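Local coordinates for odorant-binding protein 2a (Homo sapiens, PDB 4RUN) that binds and carries small hydrophobic volatile molecules, with higher affinity for aldehydes and large fatty acids, at residues D28-K38 against A49-D57; Y15-K23 against L137-Q147. The protein carries 2 engineered substitutions. All coordinates share one frame; numbering follows the deposited sequence.

Contact 1: D28-K38 against A49-D57; sequences DRRPRKVSPVK and ATFTFMRED. With FLC (citrate anion), chain C.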
loop_
_atom_site.group_PDB
_atom_site.type_symbol
_atom_site.label_atom_id
_atom_site.label_comp_id
_atom_site.label_asym_id
_atom_site.label_seq_id
_atom_site.Cartn_x
_atom_site.Cartn_y
_atom_site.Cartn_z
ATOM N N ASP A 28 2.254 16.687 5.511
ATOM C CA ASP A 28 0.815 16.925 5.672
ATOM C C ASP A 28 -0.032 15.815 5.026
ATOM O O ASP A 28 -1.149 15.547 5.448
ATOM C CB ASP A 28 0.419 18.339 5.176
ATOM C CG ASP A 28 0.009 18.390 3.690
ATOM O OD1 ASP A 28 0.004 17.349 3.012
ATOM O OD2 ASP A 28 -0.332 19.495 3.192
ATOM N N ARG A 29 0.524 15.139 4.031
ATOM C CA ARG A 29 -0.233 14.192 3.219
ATOM C C ARG A 29 -0.254 12.755 3.760
ATOM O O ARG A 29 -0.986 11.917 3.245
ATOM C CB ARG A 29 0.337 14.165 1.804
ATOM C CG ARG A 29 -0.725 13.988 0.754
ATOM C CD ARG A 29 -0.199 14.104 -0.661
ATOM N NE ARG A 29 -1.130 13.380 -1.521
ATOM C CZ ARG A 29 -2.266 13.877 -1.993
ATOM N NH1 ARG A 29 -2.615 15.135 -1.744
ATOM N NH2 ARG A 29 -3.046 13.109 -2.744
ATOM N N ARG A 30 0.550 12.459 4.778
ATOM C CA ARG A 30 0.653 11.096 5.296
ATOM C C ARG A 30 -0.572 10.604 6.070
ATOM O O ARG A 30 -1.048 11.298 6.957
ATOM C CB ARG A 30 1.811 10.991 6.260
ATOM C CG ARG A 30 3.142 11.358 5.657
ATOM C CD ARG A 30 4.248 11.158 6.649
ATOM N NE ARG A 30 5.535 11.428 6.033
ATOM C CZ ARG A 30 6.697 11.053 6.551
ATOM N NH1 ARG A 30 6.740 10.397 7.713
ATOM N NH2 ARG A 30 7.810 11.333 5.900
ATOM N N PRO A 31 -1.055 9.391 5.764
ATOM C CA PRO A 31 -2.070 8.732 6.557
ATOM C C PRO A 31 -1.698 8.610 8.041
ATOM O O PRO A 31 -0.627 8.110 8.353
ATOM C CB PRO A 31 -2.142 7.345 5.927
ATOM C CG PRO A 31 -1.703 7.536 4.519
ATOM C CD PRO A 31 -0.682 8.603 4.581
ATOM N N ARG A 32 -2.560 9.099 8.931
ATOM C CA ARG A 32 -2.379 8.942 10.365
ATOM C C ARG A 32 -2.906 7.595 10.760
ATOM O O ARG A 32 -2.331 6.925 11.605
ATOM C CB ARG A 32 -3.181 9.968 11.163
ATOM C CG ARG A 32 -2.682 11.397 11.078
ATOM C CD ARG A 32 -3.674 12.344 11.747
ATOM N NE ARG A 32 -4.146 11.846 13.054
ATOM C CZ ARG A 32 -5.426 11.657 13.418
ATOM N NH1 ARG A 32 -6.435 11.918 12.595
ATOM N NH2 ARG A 32 -5.708 11.196 14.633
ATOM N N LYS A 33 -4.046 7.238 10.183
ATOM C CA LYS A 33 -4.746 6.013 10.512
ATOM C C LYS A 33 -5.097 5.350 9.211
ATOM O O LYS A 33 -5.012 5.968 8.178
ATOM C CB LYS A 33 -6.012 6.314 11.310
ATOM C CG LYS A 33 -5.746 7.144 12.561
ATOM C CD LYS A 33 -7.018 7.505 13.315
ATOM C CE LYS A 33 -6.719 7.757 14.784
ATOM N NZ LYS A 33 -7.943 8.112 15.549
ATOM N N VAL A 34 -5.484 4.086 9.268
ATOM C CA VAL A 34 -5.817 3.330 8.070
ATOM C C VAL A 34 -6.658 2.105 8.431
ATOM O O VAL A 34 -6.406 1.449 9.436
ATOM C CB VAL A 34 -4.536 2.901 7.319
ATOM C CG1 VAL A 34 -3.764 1.863 8.124
ATOM C CG2 VAL A 34 -4.879 2.368 5.934
ATOM N N SER A 35 -7.666 1.815 7.616
ATOM C CA SER A 35 -8.536 0.665 7.826
ATOM C C SER A 35 -7.919 -0.574 7.199
ATOM O O SER A 35 -6.889 -0.477 6.538
ATOM C CB SER A 35 -9.897 0.943 7.194
ATOM O OG SER A 35 -9.810 0.974 5.775
ATOM N N PRO A 36 -8.545 -1.753 7.397
ATOM C CA PRO A 36 -8.175 -2.913 6.584
ATOM C C PRO A 36 -8.509 -2.684 5.119
ATOM O O PRO A 36 -9.426 -1.927 4.810
ATOM C CB PRO A 36 -9.046 -4.047 7.144
ATOM C CG PRO A 36 -9.414 -3.609 8.517
ATOM C CD PRO A 36 -9.521 -2.117 8.441
ATOM N N VAL A 37 -7.762 -3.335 4.238
ATOM C CA VAL A 37 -7.993 -3.241 2.816
ATOM C C VAL A 37 -8.748 -4.477 2.347
ATOM O O VAL A 37 -8.274 -5.599 2.514
ATOM C CB VAL A 37 -6.659 -3.150 2.058
ATOM C CG1 VAL A 37 -6.908 -2.934 0.568
ATOM C CG2 VAL A 37 -5.788 -2.035 2.636
ATOM N N LYS A 38 -9.930 -4.273 1.775
ATOM C CA LYS A 38 -10.708 -5.377 1.225
ATOM C C LYS A 38 -10.517 -5.426 -0.273
ATOM O O LYS A 38 -10.866 -4.484 -0.977
ATOM C CB LYS A 38 -12.187 -5.250 1.599
ATOM C CG LYS A 38 -12.397 -5.343 3.106
ATOM C CD LYS A 38 -13.788 -5.822 3.500
ATOM C CE LYS A 38 -13.860 -6.100 5.000
ATOM N NZ LYS A 38 -15.148 -6.737 5.397
ATOM N N ALA A 49 -9.696 -2.722 -4.730
ATOM C CA ALA A 49 -9.302 -2.579 -3.344
ATOM C C ALA A 49 -10.110 -1.445 -2.739
ATOM O O ALA A 49 -10.228 -0.385 -3.339
ATOM C CB ALA A 49 -7.814 -2.282 -3.252
ATOM N N THR A 50 -10.646 -1.670 -1.542
ATOM C CA THR A 50 -11.430 -0.657 -0.826
ATOM C C THR A 50 -10.847 -0.456 0.563
ATOM O O THR A 50 -10.542 -1.427 1.244
ATOM C CB THR A 50 -12.929 -1.029 -0.719
ATOM O OG1 THR A 50 -13.084 -2.366 -0.224
ATOM C CG2 THR A 50 -13.592 -0.923 -2.067
ATOM N N PHE A 51 -10.658 0.798 0.964
ATOM C CA PHE A 51 -10.130 1.118 2.289
ATOM C C PHE A 51 -10.365 2.589 2.612
ATOM O O PHE A 51 -10.767 3.375 1.754
ATOM C CB PHE A 51 -8.633 0.825 2.379
ATOM C CG PHE A 51 -7.814 1.583 1.387
ATOM C CD1 PHE A 51 -7.611 1.078 0.113
ATOM C CD2 PHE A 51 -7.241 2.803 1.720
ATOM C CE1 PHE A 51 -6.857 1.774 -0.812
ATOM C CE2 PHE A 51 -6.482 3.510 0.798
ATOM C CZ PHE A 51 -6.294 2.995 -0.471
ATOM N N THR A 52 -10.115 2.944 3.867
ATOM C CA THR A 52 -10.207 4.322 4.317
ATOM C C THR A 52 -8.967 4.664 5.114
ATOM O O THR A 52 -8.281 3.774 5.617
ATOM C CB THR A 52 -11.457 4.545 5.188
ATOM O OG1 THR A 52 -11.348 3.813 6.414
ATOM C CG2 THR A 52 -12.701 4.096 4.455
ATOM N N PHE A 53 -8.672 5.949 5.216
ATOM C CA PHE A 53 -7.572 6.403 6.052
ATOM C C PHE A 53 -7.782 7.844 6.460
ATOM O O PHE A 53 -8.551 8.560 5.832
ATOM C CB PHE A 53 -6.238 6.256 5.336
ATOM C CG PHE A 53 -6.104 7.094 4.102
ATOM C CD1 PHE A 53 -6.481 6.591 2.868
ATOM C CD2 PHE A 53 -5.572 8.370 4.169
ATOM C CE1 PHE A 53 -6.345 7.349 1.726
ATOM C CE2 PHE A 53 -5.448 9.137 3.030
ATOM C CZ PHE A 53 -5.833 8.623 1.806
ATOM N N MET A 54 -7.113 8.254 7.531
ATOM C CA MET A 54 -7.231 9.614 8.022
ATOM C C MET A 54 -6.008 10.403 7.607
ATOM O O MET A 54 -4.891 9.993 7.835
ATOM C CB MET A 54 -7.355 9.658 9.548
ATOM C CG MET A 54 -8.597 8.994 10.126
ATOM S SD MET A 54 -10.062 9.987 9.902
ATOM C CE MET A 54 -9.586 11.504 10.729
ATOM N N ARG A 55 -6.249 11.550 7.013
ATOM C CA ARG A 55 -5.205 12.461 6.642
ATOM C C ARG A 55 -5.539 13.742 7.403
ATOM O O ARG A 55 -6.439 14.489 7.011
ATOM C CB ARG A 55 -5.233 12.639 5.127
ATOM C CG ARG A 55 -4.043 13.358 4.532
ATOM C CD ARG A 55 -4.224 13.546 3.028
ATOM N NE ARG A 55 -3.687 12.446 2.238
ATOM C CZ ARG A 55 -4.143 12.053 1.047
ATOM N NH1 ARG A 55 -5.194 12.635 0.485
ATOM N NH2 ARG A 55 -3.552 11.034 0.414
ATOM N N GLU A 56 -4.828 13.960 8.508
ATOM C CA GLU A 56 -5.158 15.001 9.493
ATOM C C GLU A 56 -6.514 14.668 10.110
ATOM O O GLU A 56 -6.713 13.541 10.533
ATOM C CB GLU A 56 -5.088 16.395 8.868
ATOM C CG GLU A 56 -3.707 16.707 8.317
ATOM C CD GLU A 56 -3.705 17.792 7.258
ATOM O OE1 GLU A 56 -4.492 17.627 6.309
ATOM O OE2 GLU A 56 -2.930 18.786 7.361
ATOM N N ASP A 57 -7.453 15.605 10.139
ATOM C CA ASP A 57 -8.794 15.322 10.662
ATOM C C ASP A 57 -9.753 14.776 9.596
ATOM O O ASP A 57 -10.930 14.578 9.874
ATOM C CB ASP A 57 -9.390 16.581 11.327
ATOM C CG ASP A 57 -9.022 16.701 12.809
ATOM O OD1 ASP A 57 -8.242 15.863 13.313
ATOM O OD2 ASP A 57 -9.524 17.631 13.480
HETATM C CAC FLC C . -4.033 6.868 -3.709
HETATM C CA FLC C . -2.783 7.503 -3.114
HETATM C CB FLC C . -2.811 9.034 -3.076
HETATM C CBC FLC C . -1.450 9.546 -2.624
HETATM C CG FLC C . -3.049 9.636 -4.464
HETATM C CGC FLC C . -4.469 10.042 -4.844
HETATM O OA1 FLC C . -3.969 6.268 -4.811
HETATM O OA2 FLC C . -5.101 6.953 -3.068
HETATM O OB1 FLC C . -0.474 9.476 -3.416
HETATM O OB2 FLC C . -1.331 10.049 -1.482
HETATM O OG1 FLC C . -4.840 11.230 -4.638
HETATM O OG2 FLC C . -5.195 9.183 -5.408
HETATM O OHB FLC C . -3.813 9.498 -2.157
#
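Ser35 and Thr52 meet midway along the antiparallel hairpin that strands 33-41 and 47-55 form in the lipocalin barrel. Among the hydrogen bonds, Ser35 N gives to Thr52 O (2.9 Å), whereas Thr52 N turns to a side chain, Ser35 OG, at 2.8 Å. With OG held between its own N and carbonyl carbon (chi1 69°), the hydroxyl serves as an acceptor where the pairing slips by one residue between Val34-Phe53 and Lys38-Thr50. Lys38 O is gripped twice: Thr50 N at 2.9 Å and Thr50 OG1 at 3.2 Å approach from opposite faces of its plane. At the end away from Lys38, Arg32 N donates to Met54 O (2.7 Å), and the arginine chain bends to bring NH1 to Glu56 O.

Pro31 CG meets Phe53 CD2 at 4.0 Å, the Lys33 methylenes run alongside Met54, and Val37 lies beside Phe51 CB.

Charged groups gather round a citrate, probably from the crystallisation liquor, which Lys62, Lys82 and Tyr78 also bind. Arg29 NE gives its OB2 a weak bond. The Arg55 guanidinium has Phe53 over one face and Arg29 over the other; its NH2 donates to citrate OHB, and its NE to Arg29 O at 2.9 Å.

Contact 2: Y15-K23 against L137-Q147; sequences YVKAMVVDK and LSEEDIFMPLQ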
loop_
_atom_site.group_PDB
_atom_site.type_symbol
_atom_site.label_atom_id
_atom_site.label_comp_id
_atom_site.label_asym_id
_atom_site.label_seq_id
_atom_site.Cartn_x
_atom_site.Cartn_y
_atom_site.Cartn_z
ATOM N N TYR A 15 -3.884 -5.969 5.800
ATOM C CA TYR A 15 -3.612 -4.968 6.792
ATOM C C TYR A 15 -2.329 -4.253 6.404
ATOM O O TYR A 15 -1.321 -4.901 6.103
ATOM C CB TYR A 15 -3.452 -5.614 8.164
ATOM C CG TYR A 15 -4.720 -6.222 8.694
ATOM C CD1 TYR A 15 -5.626 -5.451 9.417
ATOM C CD2 TYR A 15 -5.030 -7.565 8.464
ATOM C CE1 TYR A 15 -6.804 -5.994 9.896
ATOM C CE2 TYR A 15 -6.205 -8.124 8.946
ATOM C CZ TYR A 15 -7.090 -7.332 9.661
ATOM O OH TYR A 15 -8.272 -7.855 10.142
ATOM N N VAL A 16 -2.379 -2.920 6.417
ATOM C CA VAL A 16 -1.229 -2.074 6.119
ATOM C C VAL A 16 -0.475 -1.788 7.410
ATOM O O VAL A 16 -0.985 -1.105 8.293
ATOM C CB VAL A 16 -1.673 -0.741 5.512
ATOM C CG1 VAL A 16 -0.461 0.115 5.214
ATOM C CG2 VAL A 16 -2.537 -0.958 4.264
ATOM N N LYS A 17 0.743 -2.303 7.514
ATOM C CA LYS A 17 1.490 -2.289 8.774
ATOM C C LYS A 17 2.564 -1.220 8.805
ATOM O O LYS A 17 2.938 -0.729 9.860
ATOM C CB LYS A 17 2.129 -3.655 8.983
ATOM C CG LYS A 17 1.136 -4.804 8.911
ATOM C CD LYS A 17 1.839 -6.138 8.975
ATOM C CE LYS A 17 0.839 -7.231 9.264
ATOM N NZ LYS A 17 1.443 -8.589 9.274
ATOM N N ALA A 18 3.075 -0.863 7.641
ATOM C CA ALA A 18 4.052 0.199 7.558
ATOM C C ALA A 18 3.950 0.805 6.197
ATOM O O ALA A 18 3.404 0.192 5.283
ATOM C CB ALA A 18 5.449 -0.334 7.788
ATOM N N MET A 19 4.487 2.010 6.072
ATOM C CA MET A 19 4.342 2.809 4.876
ATOM C C MET A 19 5.631 3.614 4.647
ATOM O O MET A 19 6.294 3.995 5.610
ATOM C CB MET A 19 3.127 3.680 5.088
ATOM C CG MET A 19 2.675 4.481 3.898
ATOM S SD MET A 19 0.896 4.820 4.008
ATOM C CE MET A 19 0.769 5.704 2.443
ATOM N N VAL A 20 5.996 3.843 3.386
ATOM C CA VAL A 20 7.191 4.633 3.011
ATOM C C VAL A 20 6.848 5.365 1.744
ATOM O O VAL A 20 6.091 4.860 0.902
ATOM C CB VAL A 20 8.483 3.783 2.817
ATOM C CG1 VAL A 20 8.489 3.029 1.498
ATOM C CG2 VAL A 20 9.741 4.635 2.915
ATOM N N VAL A 21 7.425 6.555 1.624
ATOM C CA VAL A 21 7.096 7.503 0.577
ATOM C C VAL A 21 8.369 8.192 0.091
ATOM O O VAL A 21 9.302 8.349 0.864
ATOM C CB VAL A 21 6.166 8.585 1.132
ATOM C CG1 VAL A 21 4.739 8.060 1.238
ATOM C CG2 VAL A 21 6.672 9.114 2.484
ATOM N N ASP A 22 8.423 8.620 -1.168
ATOM C CA ASP A 22 9.598 9.352 -1.623
ATOM C C ASP A 22 9.704 10.688 -0.901
ATOM O O ASP A 22 8.748 11.160 -0.284
ATOM C CB ASP A 22 9.642 9.486 -3.155
ATOM C CG ASP A 22 8.461 10.224 -3.735
ATOM O OD1 ASP A 22 8.068 11.281 -3.199
ATOM O OD2 ASP A 22 7.951 9.779 -4.788
ATOM N N LYS A 23 10.892 11.265 -0.927
ATOM C CA LYS A 23 11.138 12.562 -0.307
ATOM C C LYS A 23 10.370 13.786 -0.820
ATOM O O LYS A 23 10.436 14.828 -0.172
ATOM C CB LYS A 23 12.634 12.855 -0.278
ATOM C CG LYS A 23 13.319 11.951 0.721
ATOM C CD LYS A 23 14.652 12.487 1.196
ATOM C CE LYS A 23 15.200 11.567 2.285
ATOM N NZ LYS A 23 14.502 11.735 3.594
ATOM N N LEU A 137 14.640 4.418 -1.668
ATOM C CA LEU A 137 13.874 5.133 -0.634
ATOM C C LEU A 137 14.634 5.102 0.708
ATOM O O LEU A 137 15.658 4.425 0.827
ATOM C CB LEU A 137 12.450 4.550 -0.505
ATOM C CG LEU A 137 11.533 4.680 -1.737
ATOM C CD1 LEU A 137 10.268 3.834 -1.617
ATOM C CD2 LEU A 137 11.182 6.138 -2.024
ATOM N N SER A 138 14.153 5.860 1.694
ATOM C CA SER A 138 14.901 6.097 2.939
ATOM C C SER A 138 14.193 5.616 4.202
ATOM O O SER A 138 12.969 5.709 4.312
ATOM C CB SER A 138 15.187 7.593 3.064
ATOM O OG SER A 138 15.974 7.885 4.207
ATOM N N GLU A 139 14.986 5.134 5.157
ATOM C CA GLU A 139 14.499 4.586 6.433
ATOM C C GLU A 139 13.716 5.593 7.263
ATOM O O GLU A 139 12.712 5.262 7.886
ATOM C CB GLU A 139 15.684 4.061 7.272
ATOM C CG GLU A 139 16.599 5.110 7.890
ATOM C CD GLU A 139 17.977 4.546 8.155
ATOM O OE1 GLU A 139 18.918 4.936 7.436
ATOM O OE2 GLU A 139 18.109 3.684 9.046
ATOM N N GLU A 140 14.187 6.832 7.251
ATOM C CA GLU A 140 13.652 7.893 8.084
ATOM C C GLU A 140 12.322 8.384 7.527
ATOM O O GLU A 140 11.593 9.090 8.210
ATOM C CB GLU A 140 14.680 9.039 8.165
ATOM C CG GLU A 140 14.764 9.901 6.916
ATOM C CD GLU A 140 16.178 10.364 6.636
ATOM O OE1 GLU A 140 16.886 9.727 5.824
ATOM O OE2 GLU A 140 16.586 11.366 7.253
ATOM N N ASP A 141 12.011 8.016 6.288
ATOM C CA ASP A 141 10.694 8.273 5.730
ATOM C C ASP A 141 9.763 7.041 5.879
ATOM O O ASP A 141 8.779 6.918 5.138
ATOM C CB ASP A 141 10.795 8.650 4.251
ATOM C CG ASP A 141 11.631 9.901 4.008
ATOM O OD1 ASP A 141 11.388 10.937 4.660
ATOM O OD2 ASP A 141 12.541 9.846 3.159
ATOM N N ILE A 142 10.082 6.115 6.791
ATOM C CA ILE A 142 9.193 4.991 7.070
ATOM C C ILE A 142 8.351 5.329 8.286
ATOM O O ILE A 142 8.871 5.660 9.336
ATOM C CB ILE A 142 9.933 3.662 7.335
ATOM C CG1 ILE A 142 10.760 3.263 6.114
ATOM C CG2 ILE A 142 8.931 2.557 7.687
ATOM C CD1 ILE A 142 11.559 1.991 6.291
ATOM N N PHE A 143 7.043 5.208 8.139
ATOM C CA PHE A 143 6.112 5.572 9.191
ATOM C C PHE A 143 5.031 4.491 9.232
ATOM O O PHE A 143 4.835 3.738 8.265
ATOM C CB PHE A 143 5.586 7.006 8.957
ATOM C CG PHE A 143 4.719 7.160 7.740
ATOM C CD1 PHE A 143 5.278 7.472 6.507
ATOM C CD2 PHE A 143 3.335 7.028 7.829
ATOM C CE1 PHE A 143 4.469 7.632 5.387
ATOM C CE2 PHE A 143 2.521 7.187 6.714
ATOM C CZ PHE A 143 3.085 7.494 5.492
ATOM N N MET A 144 4.375 4.378 10.376
ATOM C CA MET A 144 3.467 3.272 10.624
ATOM C C MET A 144 2.123 3.783 11.078
ATOM O O MET A 144 1.923 4.108 12.252
ATOM C CB MET A 144 4.071 2.344 11.665
ATOM C CG MET A 144 5.449 1.844 11.263
ATOM S SD MET A 144 6.323 1.367 12.744
ATOM C CE MET A 144 5.283 0.018 13.306
ATOM N N PRO A 145 1.179 3.859 10.144
ATOM C CA PRO A 145 -0.077 4.454 10.577
ATOM C C PRO A 145 -0.857 3.563 11.529
ATOM O O PRO A 145 -0.624 2.363 11.586
ATOM C CB PRO A 145 -0.832 4.679 9.269
ATOM C CG PRO A 145 -0.242 3.717 8.309
ATOM C CD PRO A 145 1.193 3.523 8.713
ATOM N N LEU A 146 -1.734 4.170 12.314
ATOM C CA LEU A 146 -2.555 3.441 13.268
ATOM C C LEU A 146 -3.555 2.596 12.513
ATOM O O LEU A 146 -4.195 3.090 11.589
ATOM C CB LEU A 146 -3.284 4.420 14.157
ATOM C CG LEU A 146 -2.450 4.989 15.296
ATOM C CD1 LEU A 146 -3.305 6.034 16.016
ATOM C CD2 LEU A 146 -1.942 3.891 16.232
ATOM N N GLN A 147 -3.660 1.315 12.864
ATOM C CA GLN A 147 -4.630 0.442 12.214
ATOM C C GLN A 147 -5.963 0.571 12.920
ATOM O O GLN A 147 -6.023 0.495 14.141
ATOM C CB GLN A 147 -4.169 -1.005 12.212
ATOM C CG GLN A 147 -4.828 -1.811 11.087
ATOM C CD GLN A 147 -3.982 -1.857 9.830
ATOM O OE1 GLN A 147 -4.459 -1.573 8.717
ATOM N NE2 GLN A 147 -2.711 -2.232 9.993
HETATM O O HOH W 1 11.930 8.027 1.187
#
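Met19 and Phe143 lie side by side at the apolar centre of this contact, where the chain, having left helix 122-134, returns to pair antiparallel with the first strand of the lipocalin barrel. Met19 CB sits over the ring face, 4.0 Å from the Phe143 centroid and 19° off its normal, a CH-pi contact; SD stands obliquely to the same ring, a Met-aromatic contact. The Met19 chain reaches along the ring because CG is anti to the backbone N (chi1 -173°) and the rest is extended. Val21 CG2 comes to the ring edge, in its plane, 3.9 Å from Phe143 CE1.

On the other face of the strand Val20 divides its methyls: CG2 meets Ile142 CG1 at 3.6 Å and CG1 meets Leu137 CD1 at 3.7 Å. Helix 122-134 packs on this side through Val132 against Val20 and Leu125 against Ala18.

Between the two faces the backbones of Met19 and Phe143 bond reciprocally, Met19 N to Phe143 O at 2.8 Å and Phe143 N to Met19 O at 2.9 Å.

The polar edges lie at either end. Gln147 crosses Tyr15 with its amide at a right angle to the ring, CD at the ring edge; NE2 donates to Val16 O (2.7 Å) from above the carbonyl plane. At the other end a water donates to Val21 O and Asp141 OD2 and accepts from Ser138 N. Lys23 NZ has a long salt bridge to Glu140 and a close one to Asp141 OD2, met on its syn side at 2.8 Å.

How the contacts relate
The centres of contacts 1 and 2 lie about 12 Å apart in one curled sheet, and residues 28-38 and 137-147 join them directly. Strand 33-41 runs parallel to strand 146-147: Val34 N lies 2.8 Å from Leu146 O, and Arg32 O lies 2.9 Å from Leu146 N, both probable hydrogen bonds. Just before strand 33-41, Arg30 NH1 packs 3.5 Å from Phe143 CD1, and Pro31 touches both Met19 and Phe143, tying the proline of contact 1 to the apolar centre of contact 2. Beyond Gln147 the chain continues along contact 1 to Cys151, which touches Met54 and is disulfide-bonded to Cys59. The contact 1 citrate stays 6.2 Å, at OB2, from Met19 CE of contact 2.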